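PDB 4PMH: pectinesterase from Sitophilus oryzae, which hydrolyses the methyl esters of pectin, releasing methanol and polygalacturonate, and probably serves the weevil in digesting plant cell walls. Local coordinates for residues S214-V228 / A234-R248. Residues are numbered along the deposited sequence; the frame is centred on the assembly and turned at random.
Sequences SYYTNTYIEGDIDFV and AIFESCTFYVKADRR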
# COMPACT_ATOMS: atom_id res chain seq x y z
N SER A 214 2.00 1.26 9.57
CA SER A 214 0.61 1.37 9.12
C SER A 214 -0.11 0.06 9.37
O SER A 214 0.51 -1.00 9.37
CB SER A 214 0.50 1.80 7.64
OG SER A 214 1.33 1.04 6.79
N TYR A 215 -1.41 0.17 9.63
CA TYR A 215 -2.22 -0.96 10.03
C TYR A 215 -3.49 -0.95 9.21
O TYR A 215 -4.35 -0.05 9.37
CB TYR A 215 -2.57 -0.87 11.51
CG TYR A 215 -2.94 -2.17 12.19
CD1 TYR A 215 -3.43 -3.26 11.49
CD2 TYR A 215 -2.82 -2.30 13.57
CE1 TYR A 215 -3.76 -4.45 12.14
CE2 TYR A 215 -3.15 -3.47 14.22
CZ TYR A 215 -3.63 -4.55 13.48
OH TYR A 215 -3.96 -5.73 14.13
N TYR A 216 -3.60 -1.95 8.36
CA TYR A 216 -4.74 -2.20 7.49
C TYR A 216 -5.60 -3.32 8.07
O TYR A 216 -5.12 -4.40 8.27
CB TYR A 216 -4.26 -2.63 6.12
CG TYR A 216 -3.48 -1.55 5.42
CD1 TYR A 216 -2.16 -1.25 5.77
CD2 TYR A 216 -4.08 -0.79 4.42
CE1 TYR A 216 -1.46 -0.23 5.13
CE2 TYR A 216 -3.40 0.21 3.79
CZ TYR A 216 -2.09 0.50 4.15
OH TYR A 216 -1.46 1.52 3.49
N THR A 217 -6.87 -3.04 8.31
CA THR A 217 -7.81 -4.02 8.80
C THR A 217 -9.05 -4.01 7.93
O THR A 217 -9.51 -2.95 7.51
CB THR A 217 -8.23 -3.72 10.25
OG1 THR A 217 -8.49 -2.33 10.39
CG2 THR A 217 -7.13 -4.10 11.20
N ASN A 218 -9.58 -5.21 7.66
CA ASN A 218 -10.82 -5.37 6.93
C ASN A 218 -10.87 -4.58 5.65
O ASN A 218 -11.85 -3.98 5.33
CB ASN A 218 -11.99 -5.03 7.84
CG ASN A 218 -11.99 -5.85 9.11
OD1 ASN A 218 -11.18 -5.63 10.01
ND2 ASN A 218 -12.86 -6.83 9.17
N THR A 219 -9.79 -4.65 4.88
CA THR A 219 -9.62 -3.80 3.73
C THR A 219 -9.35 -4.64 2.47
O THR A 219 -8.65 -5.67 2.51
CB THR A 219 -8.53 -2.75 4.05
OG1 THR A 219 -9.06 -1.81 4.98
CG2 THR A 219 -8.04 -2.01 2.79
N TYR A 220 -9.94 -4.17 1.37
CA TYR A 220 -9.92 -4.80 0.06
C TYR A 220 -8.99 -3.99 -0.86
O TYR A 220 -9.15 -2.78 -1.03
CB TYR A 220 -11.34 -4.81 -0.54
CG TYR A 220 -11.40 -5.32 -1.97
CD1 TYR A 220 -11.49 -6.69 -2.23
CD2 TYR A 220 -11.35 -4.44 -3.06
CE1 TYR A 220 -11.55 -7.17 -3.54
CE2 TYR A 220 -11.40 -4.92 -4.37
CZ TYR A 220 -11.51 -6.27 -4.60
OH TYR A 220 -11.53 -6.75 -5.90
N ILE A 221 -8.03 -4.68 -1.46
CA ILE A 221 -7.02 -4.04 -2.26
C ILE A 221 -6.86 -4.81 -3.57
O ILE A 221 -6.63 -6.02 -3.56
CB ILE A 221 -5.65 -4.01 -1.52
CG1 ILE A 221 -5.80 -3.44 -0.11
CG2 ILE A 221 -4.61 -3.22 -2.31
CD1 ILE A 221 -4.61 -3.68 0.78
N GLU A 222 -6.98 -4.11 -4.71
CA GLU A 222 -6.84 -4.76 -6.00
C GLU A 222 -5.86 -4.07 -6.92
O GLU A 222 -5.63 -2.88 -6.82
CB GLU A 222 -8.20 -4.94 -6.72
CG GLU A 222 -9.00 -3.69 -7.02
CD GLU A 222 -10.31 -3.94 -7.79
OE1 GLU A 222 -10.59 -3.13 -8.69
OE2 GLU A 222 -11.06 -4.91 -7.50
N GLY A 223 -5.33 -4.86 -7.83
CA GLY A 223 -4.36 -4.41 -8.81
C GLY A 223 -3.87 -5.59 -9.61
O GLY A 223 -4.46 -6.67 -9.57
N ASP A 224 -2.80 -5.38 -10.34
CA ASP A 224 -2.19 -6.45 -11.08
C ASP A 224 -0.68 -6.50 -10.96
O ASP A 224 -0.15 -7.59 -10.91
CB ASP A 224 -2.62 -6.45 -12.55
CG ASP A 224 -2.46 -5.10 -13.24
OD1 ASP A 224 -1.61 -4.26 -12.84
OD2 ASP A 224 -3.20 -4.88 -14.23
N ILE A 225 0.01 -5.36 -10.88
CA ILE A 225 1.47 -5.31 -10.81
C ILE A 225 1.97 -4.39 -9.70
O ILE A 225 1.66 -3.17 -9.66
CB ILE A 225 2.07 -4.84 -12.16
CG1 ILE A 225 1.83 -5.89 -13.25
CG2 ILE A 225 3.57 -4.52 -12.03
CD1 ILE A 225 2.90 -6.95 -13.35
N ASP A 226 2.78 -4.96 -8.79
CA ASP A 226 3.35 -4.20 -7.66
C ASP A 226 2.27 -3.38 -6.97
O ASP A 226 2.50 -2.22 -6.63
CB ASP A 226 4.51 -3.28 -8.11
CG ASP A 226 5.61 -4.01 -8.86
OD1 ASP A 226 5.71 -5.26 -8.81
OD2 ASP A 226 6.42 -3.31 -9.51
N PHE A 227 1.09 -3.95 -6.79
CA PHE A 227 -0.03 -3.13 -6.28
C PHE A 227 -0.05 -2.89 -4.78
O PHE A 227 -0.90 -2.14 -4.25
CB PHE A 227 -1.39 -3.55 -6.87
CG PHE A 227 -1.93 -4.88 -6.42
CD1 PHE A 227 -1.72 -6.04 -7.18
CD2 PHE A 227 -2.77 -4.96 -5.31
CE1 PHE A 227 -2.29 -7.25 -6.80
CE2 PHE A 227 -3.33 -6.16 -4.93
CZ PHE A 227 -3.11 -7.30 -5.69
N VAL A 228 0.92 -3.49 -4.09
CA VAL A 228 1.23 -3.10 -2.71
C VAL A 228 2.75 -3.01 -2.67
O VAL A 228 3.44 -4.05 -2.70
CB VAL A 228 0.72 -4.10 -1.64
CG1 VAL A 228 1.10 -3.63 -0.23
CG2 VAL A 228 -0.78 -4.28 -1.76
N ALA A 234 4.20 -2.34 7.50
CA ALA A 234 2.75 -2.34 7.23
C ALA A 234 2.14 -3.69 7.54
O ALA A 234 2.60 -4.72 7.04
CB ALA A 234 2.48 -1.96 5.78
N ILE A 235 1.12 -3.67 8.40
CA ILE A 235 0.40 -4.86 8.83
C ILE A 235 -0.95 -4.89 8.12
O ILE A 235 -1.66 -3.89 8.08
CB ILE A 235 0.16 -4.81 10.36
CG1 ILE A 235 1.50 -4.86 11.07
CG2 ILE A 235 -0.77 -5.92 10.81
CD1 ILE A 235 1.46 -4.33 12.49
N PHE A 236 -1.28 -6.05 7.54
CA PHE A 236 -2.54 -6.25 6.84
C PHE A 236 -3.24 -7.40 7.51
O PHE A 236 -2.82 -8.55 7.35
CB PHE A 236 -2.30 -6.60 5.38
CG PHE A 236 -1.61 -5.52 4.61
CD1 PHE A 236 -2.35 -4.54 3.94
CD2 PHE A 236 -0.22 -5.47 4.55
CE1 PHE A 236 -1.71 -3.55 3.22
CE2 PHE A 236 0.42 -4.46 3.83
CZ PHE A 236 -0.33 -3.51 3.17
N GLU A 237 -4.27 -7.11 8.30
CA GLU A 237 -4.98 -8.15 9.05
C GLU A 237 -6.43 -8.22 8.56
O GLU A 237 -7.12 -7.19 8.51
CB GLU A 237 -4.93 -7.86 10.57
CG GLU A 237 -5.72 -8.85 11.39
CD GLU A 237 -5.61 -8.64 12.90
OE1 GLU A 237 -5.10 -7.60 13.36
OE2 GLU A 237 -6.06 -9.55 13.64
N SER A 238 -6.87 -9.43 8.20
CA SER A 238 -8.22 -9.66 7.68
C SER A 238 -8.50 -8.82 6.43
O SER A 238 -9.54 -8.22 6.30
CB SER A 238 -9.30 -9.43 8.74
OG SER A 238 -8.99 -10.23 9.88
N CYS A 239 -7.54 -8.81 5.54
CA CYS A 239 -7.63 -8.03 4.31
C CYS A 239 -7.80 -8.98 3.15
O CYS A 239 -7.59 -10.18 3.29
CB CYS A 239 -6.37 -7.19 4.13
SG CYS A 239 -6.26 -5.75 5.20
N THR A 240 -8.22 -8.44 2.00
CA THR A 240 -8.32 -9.22 0.78
C THR A 240 -7.52 -8.52 -0.30
O THR A 240 -7.68 -7.32 -0.50
CB THR A 240 -9.79 -9.38 0.32
OG1 THR A 240 -10.52 -10.12 1.30
CG2 THR A 240 -9.88 -10.12 -1.00
N PHE A 241 -6.67 -9.29 -0.98
CA PHE A 241 -5.85 -8.79 -2.08
C PHE A 241 -6.32 -9.49 -3.36
O PHE A 241 -6.29 -10.74 -3.43
CB PHE A 241 -4.36 -9.10 -1.84
CG PHE A 241 -3.81 -8.53 -0.56
CD1 PHE A 241 -3.93 -9.24 0.63
CD2 PHE A 241 -3.18 -7.29 -0.54
CE1 PHE A 241 -3.43 -8.71 1.82
CE2 PHE A 241 -2.70 -6.75 0.64
CZ PHE A 241 -2.83 -7.46 1.83
N TYR A 242 -6.74 -8.71 -4.35
CA TYR A 242 -7.42 -9.25 -5.52
C TYR A 242 -6.65 -8.90 -6.79
O TYR A 242 -6.51 -7.73 -7.13
CB TYR A 242 -8.85 -8.71 -5.60
CG TYR A 242 -9.73 -9.43 -6.58
CD1 TYR A 242 -9.67 -9.13 -7.92
CD2 TYR A 242 -10.62 -10.42 -6.15
CE1 TYR A 242 -10.45 -9.81 -8.83
CE2 TYR A 242 -11.42 -11.11 -7.06
CZ TYR A 242 -11.32 -10.79 -8.40
OH TYR A 242 -12.11 -11.43 -9.34
N VAL A 243 -6.16 -9.92 -7.47
CA VAL A 243 -5.39 -9.75 -8.68
C VAL A 243 -6.35 -9.69 -9.85
O VAL A 243 -7.00 -10.66 -10.18
CB VAL A 243 -4.42 -10.90 -8.91
CG1 VAL A 243 -3.54 -10.63 -10.12
CG2 VAL A 243 -3.56 -11.11 -7.68
N LYS A 244 -6.42 -8.52 -10.48
CA LYS A 244 -7.34 -8.29 -11.56
C LYS A 244 -6.78 -8.81 -12.86
O LYS A 244 -5.57 -8.85 -13.06
CB LYS A 244 -7.62 -6.79 -11.70
CG LYS A 244 -8.58 -6.23 -10.66
CD LYS A 244 -9.20 -4.90 -11.10
CE LYS A 244 -10.22 -5.07 -12.22
NZ LYS A 244 -11.58 -5.50 -11.77
N ALA A 245 -7.68 -9.19 -13.75
CA ALA A 245 -7.31 -9.72 -15.06
C ALA A 245 -7.77 -8.80 -16.21
O ALA A 245 -7.47 -9.07 -17.38
CB ALA A 245 -7.89 -11.12 -15.22
N ASP A 246 -8.46 -7.71 -15.88
CA ASP A 246 -9.13 -6.86 -16.88
C ASP A 246 -8.19 -5.93 -17.63
O ASP A 246 -8.55 -5.41 -18.69
CB ASP A 246 -10.22 -6.01 -16.23
CG ASP A 246 -9.65 -4.82 -15.49
OD1 ASP A 246 -8.57 -4.98 -14.87
OD2 ASP A 246 -10.24 -3.72 -15.54
N ARG A 247 -7.04 -5.62 -17.05
CA ARG A 247 -6.05 -4.86 -17.78
C ARG A 247 -5.10 -5.82 -18.45
O ARG A 247 -4.61 -5.57 -19.53
CB ARG A 247 -5.30 -3.91 -16.87
CG ARG A 247 -4.39 -2.94 -17.62
CD ARG A 247 -3.72 -1.96 -16.68
NE ARG A 247 -2.68 -2.60 -15.88
CZ ARG A 247 -1.41 -2.22 -15.82
NH1 ARG A 247 -0.95 -1.17 -16.50
NH2 ARG A 247 -0.58 -2.92 -15.05
N ARG A 248 -4.81 -6.93 -17.79
CA ARG A 248 -3.77 -7.81 -18.29
C ARG A 248 -3.86 -9.18 -17.66
O ARG A 248 -4.31 -9.32 -16.52
CB ARG A 248 -2.41 -7.19 -18.02
CG ARG A 248 -2.42 -6.19 -16.87
CD ARG A 248 -1.09 -6.14 -16.17
NE ARG A 248 -0.73 -7.46 -15.70
CZ ARG A 248 0.51 -7.94 -15.65
NH1 ARG A 248 1.56 -7.21 -16.03
NH2 ARG A 248 0.69 -9.17 -15.21
O HOH W 1 -5.53 -6.89 -14.90
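R247 grips D224 side-on, its NE lying 2.9 Å from OD2 in a nearly straight bond that uses the syn lone pair, while NH2 meets OD1 at 2.8 Å, out of the carboxylate plane. Two N-H groups matched to two oxygens hold both flat groups against rotation. R248 comes to the same carboxylate with a longer salt bridge, and one face of its guanidinium lies over CG1 of I225. A water lies within hydrogen-bonding distance of D224 OD2 and accepts from R247 N, linking the carboxylate to the backbone.

Behind this network, strands 214-217 and 220-223 run parallel to strands 234-237 and 240-243 in successive coils of the right-handed beta-helix of pectinesterases. Inside, Y216 and F236 form an offset stack, centroids 4.5 Å apart and planes at 22°; with CG anti to the carbonyl carbon in both (chi1 -64° and -63°), the rings point the same way. CD1 of I221 bridges F236 and F241, 3.6 Å from CE2 of the latter; V228 touches both rings, and L202 packs on the stack. These large, mostly apolar side chains suit the buried interior. On the outward face, Y220 reaches across Y242, its OH 3.3 Å from Y242 CG. G223 suits its place because a side chain there would run into F227, whose ring lies over G223 N.

The network borders the catalytic centre: D226, the probable nucleophile, is salt-bridged to R290, and R247 lies near Q199, the probable transition-state stabilizer. A leucine in place of R247 would probably deprive both D224 oxygens of their paired N-H donors, leaving the long R248 bridge as a poorer mate and the carboxylate freer to turn. Paired charges thus join the two coils where their strand pairing ends.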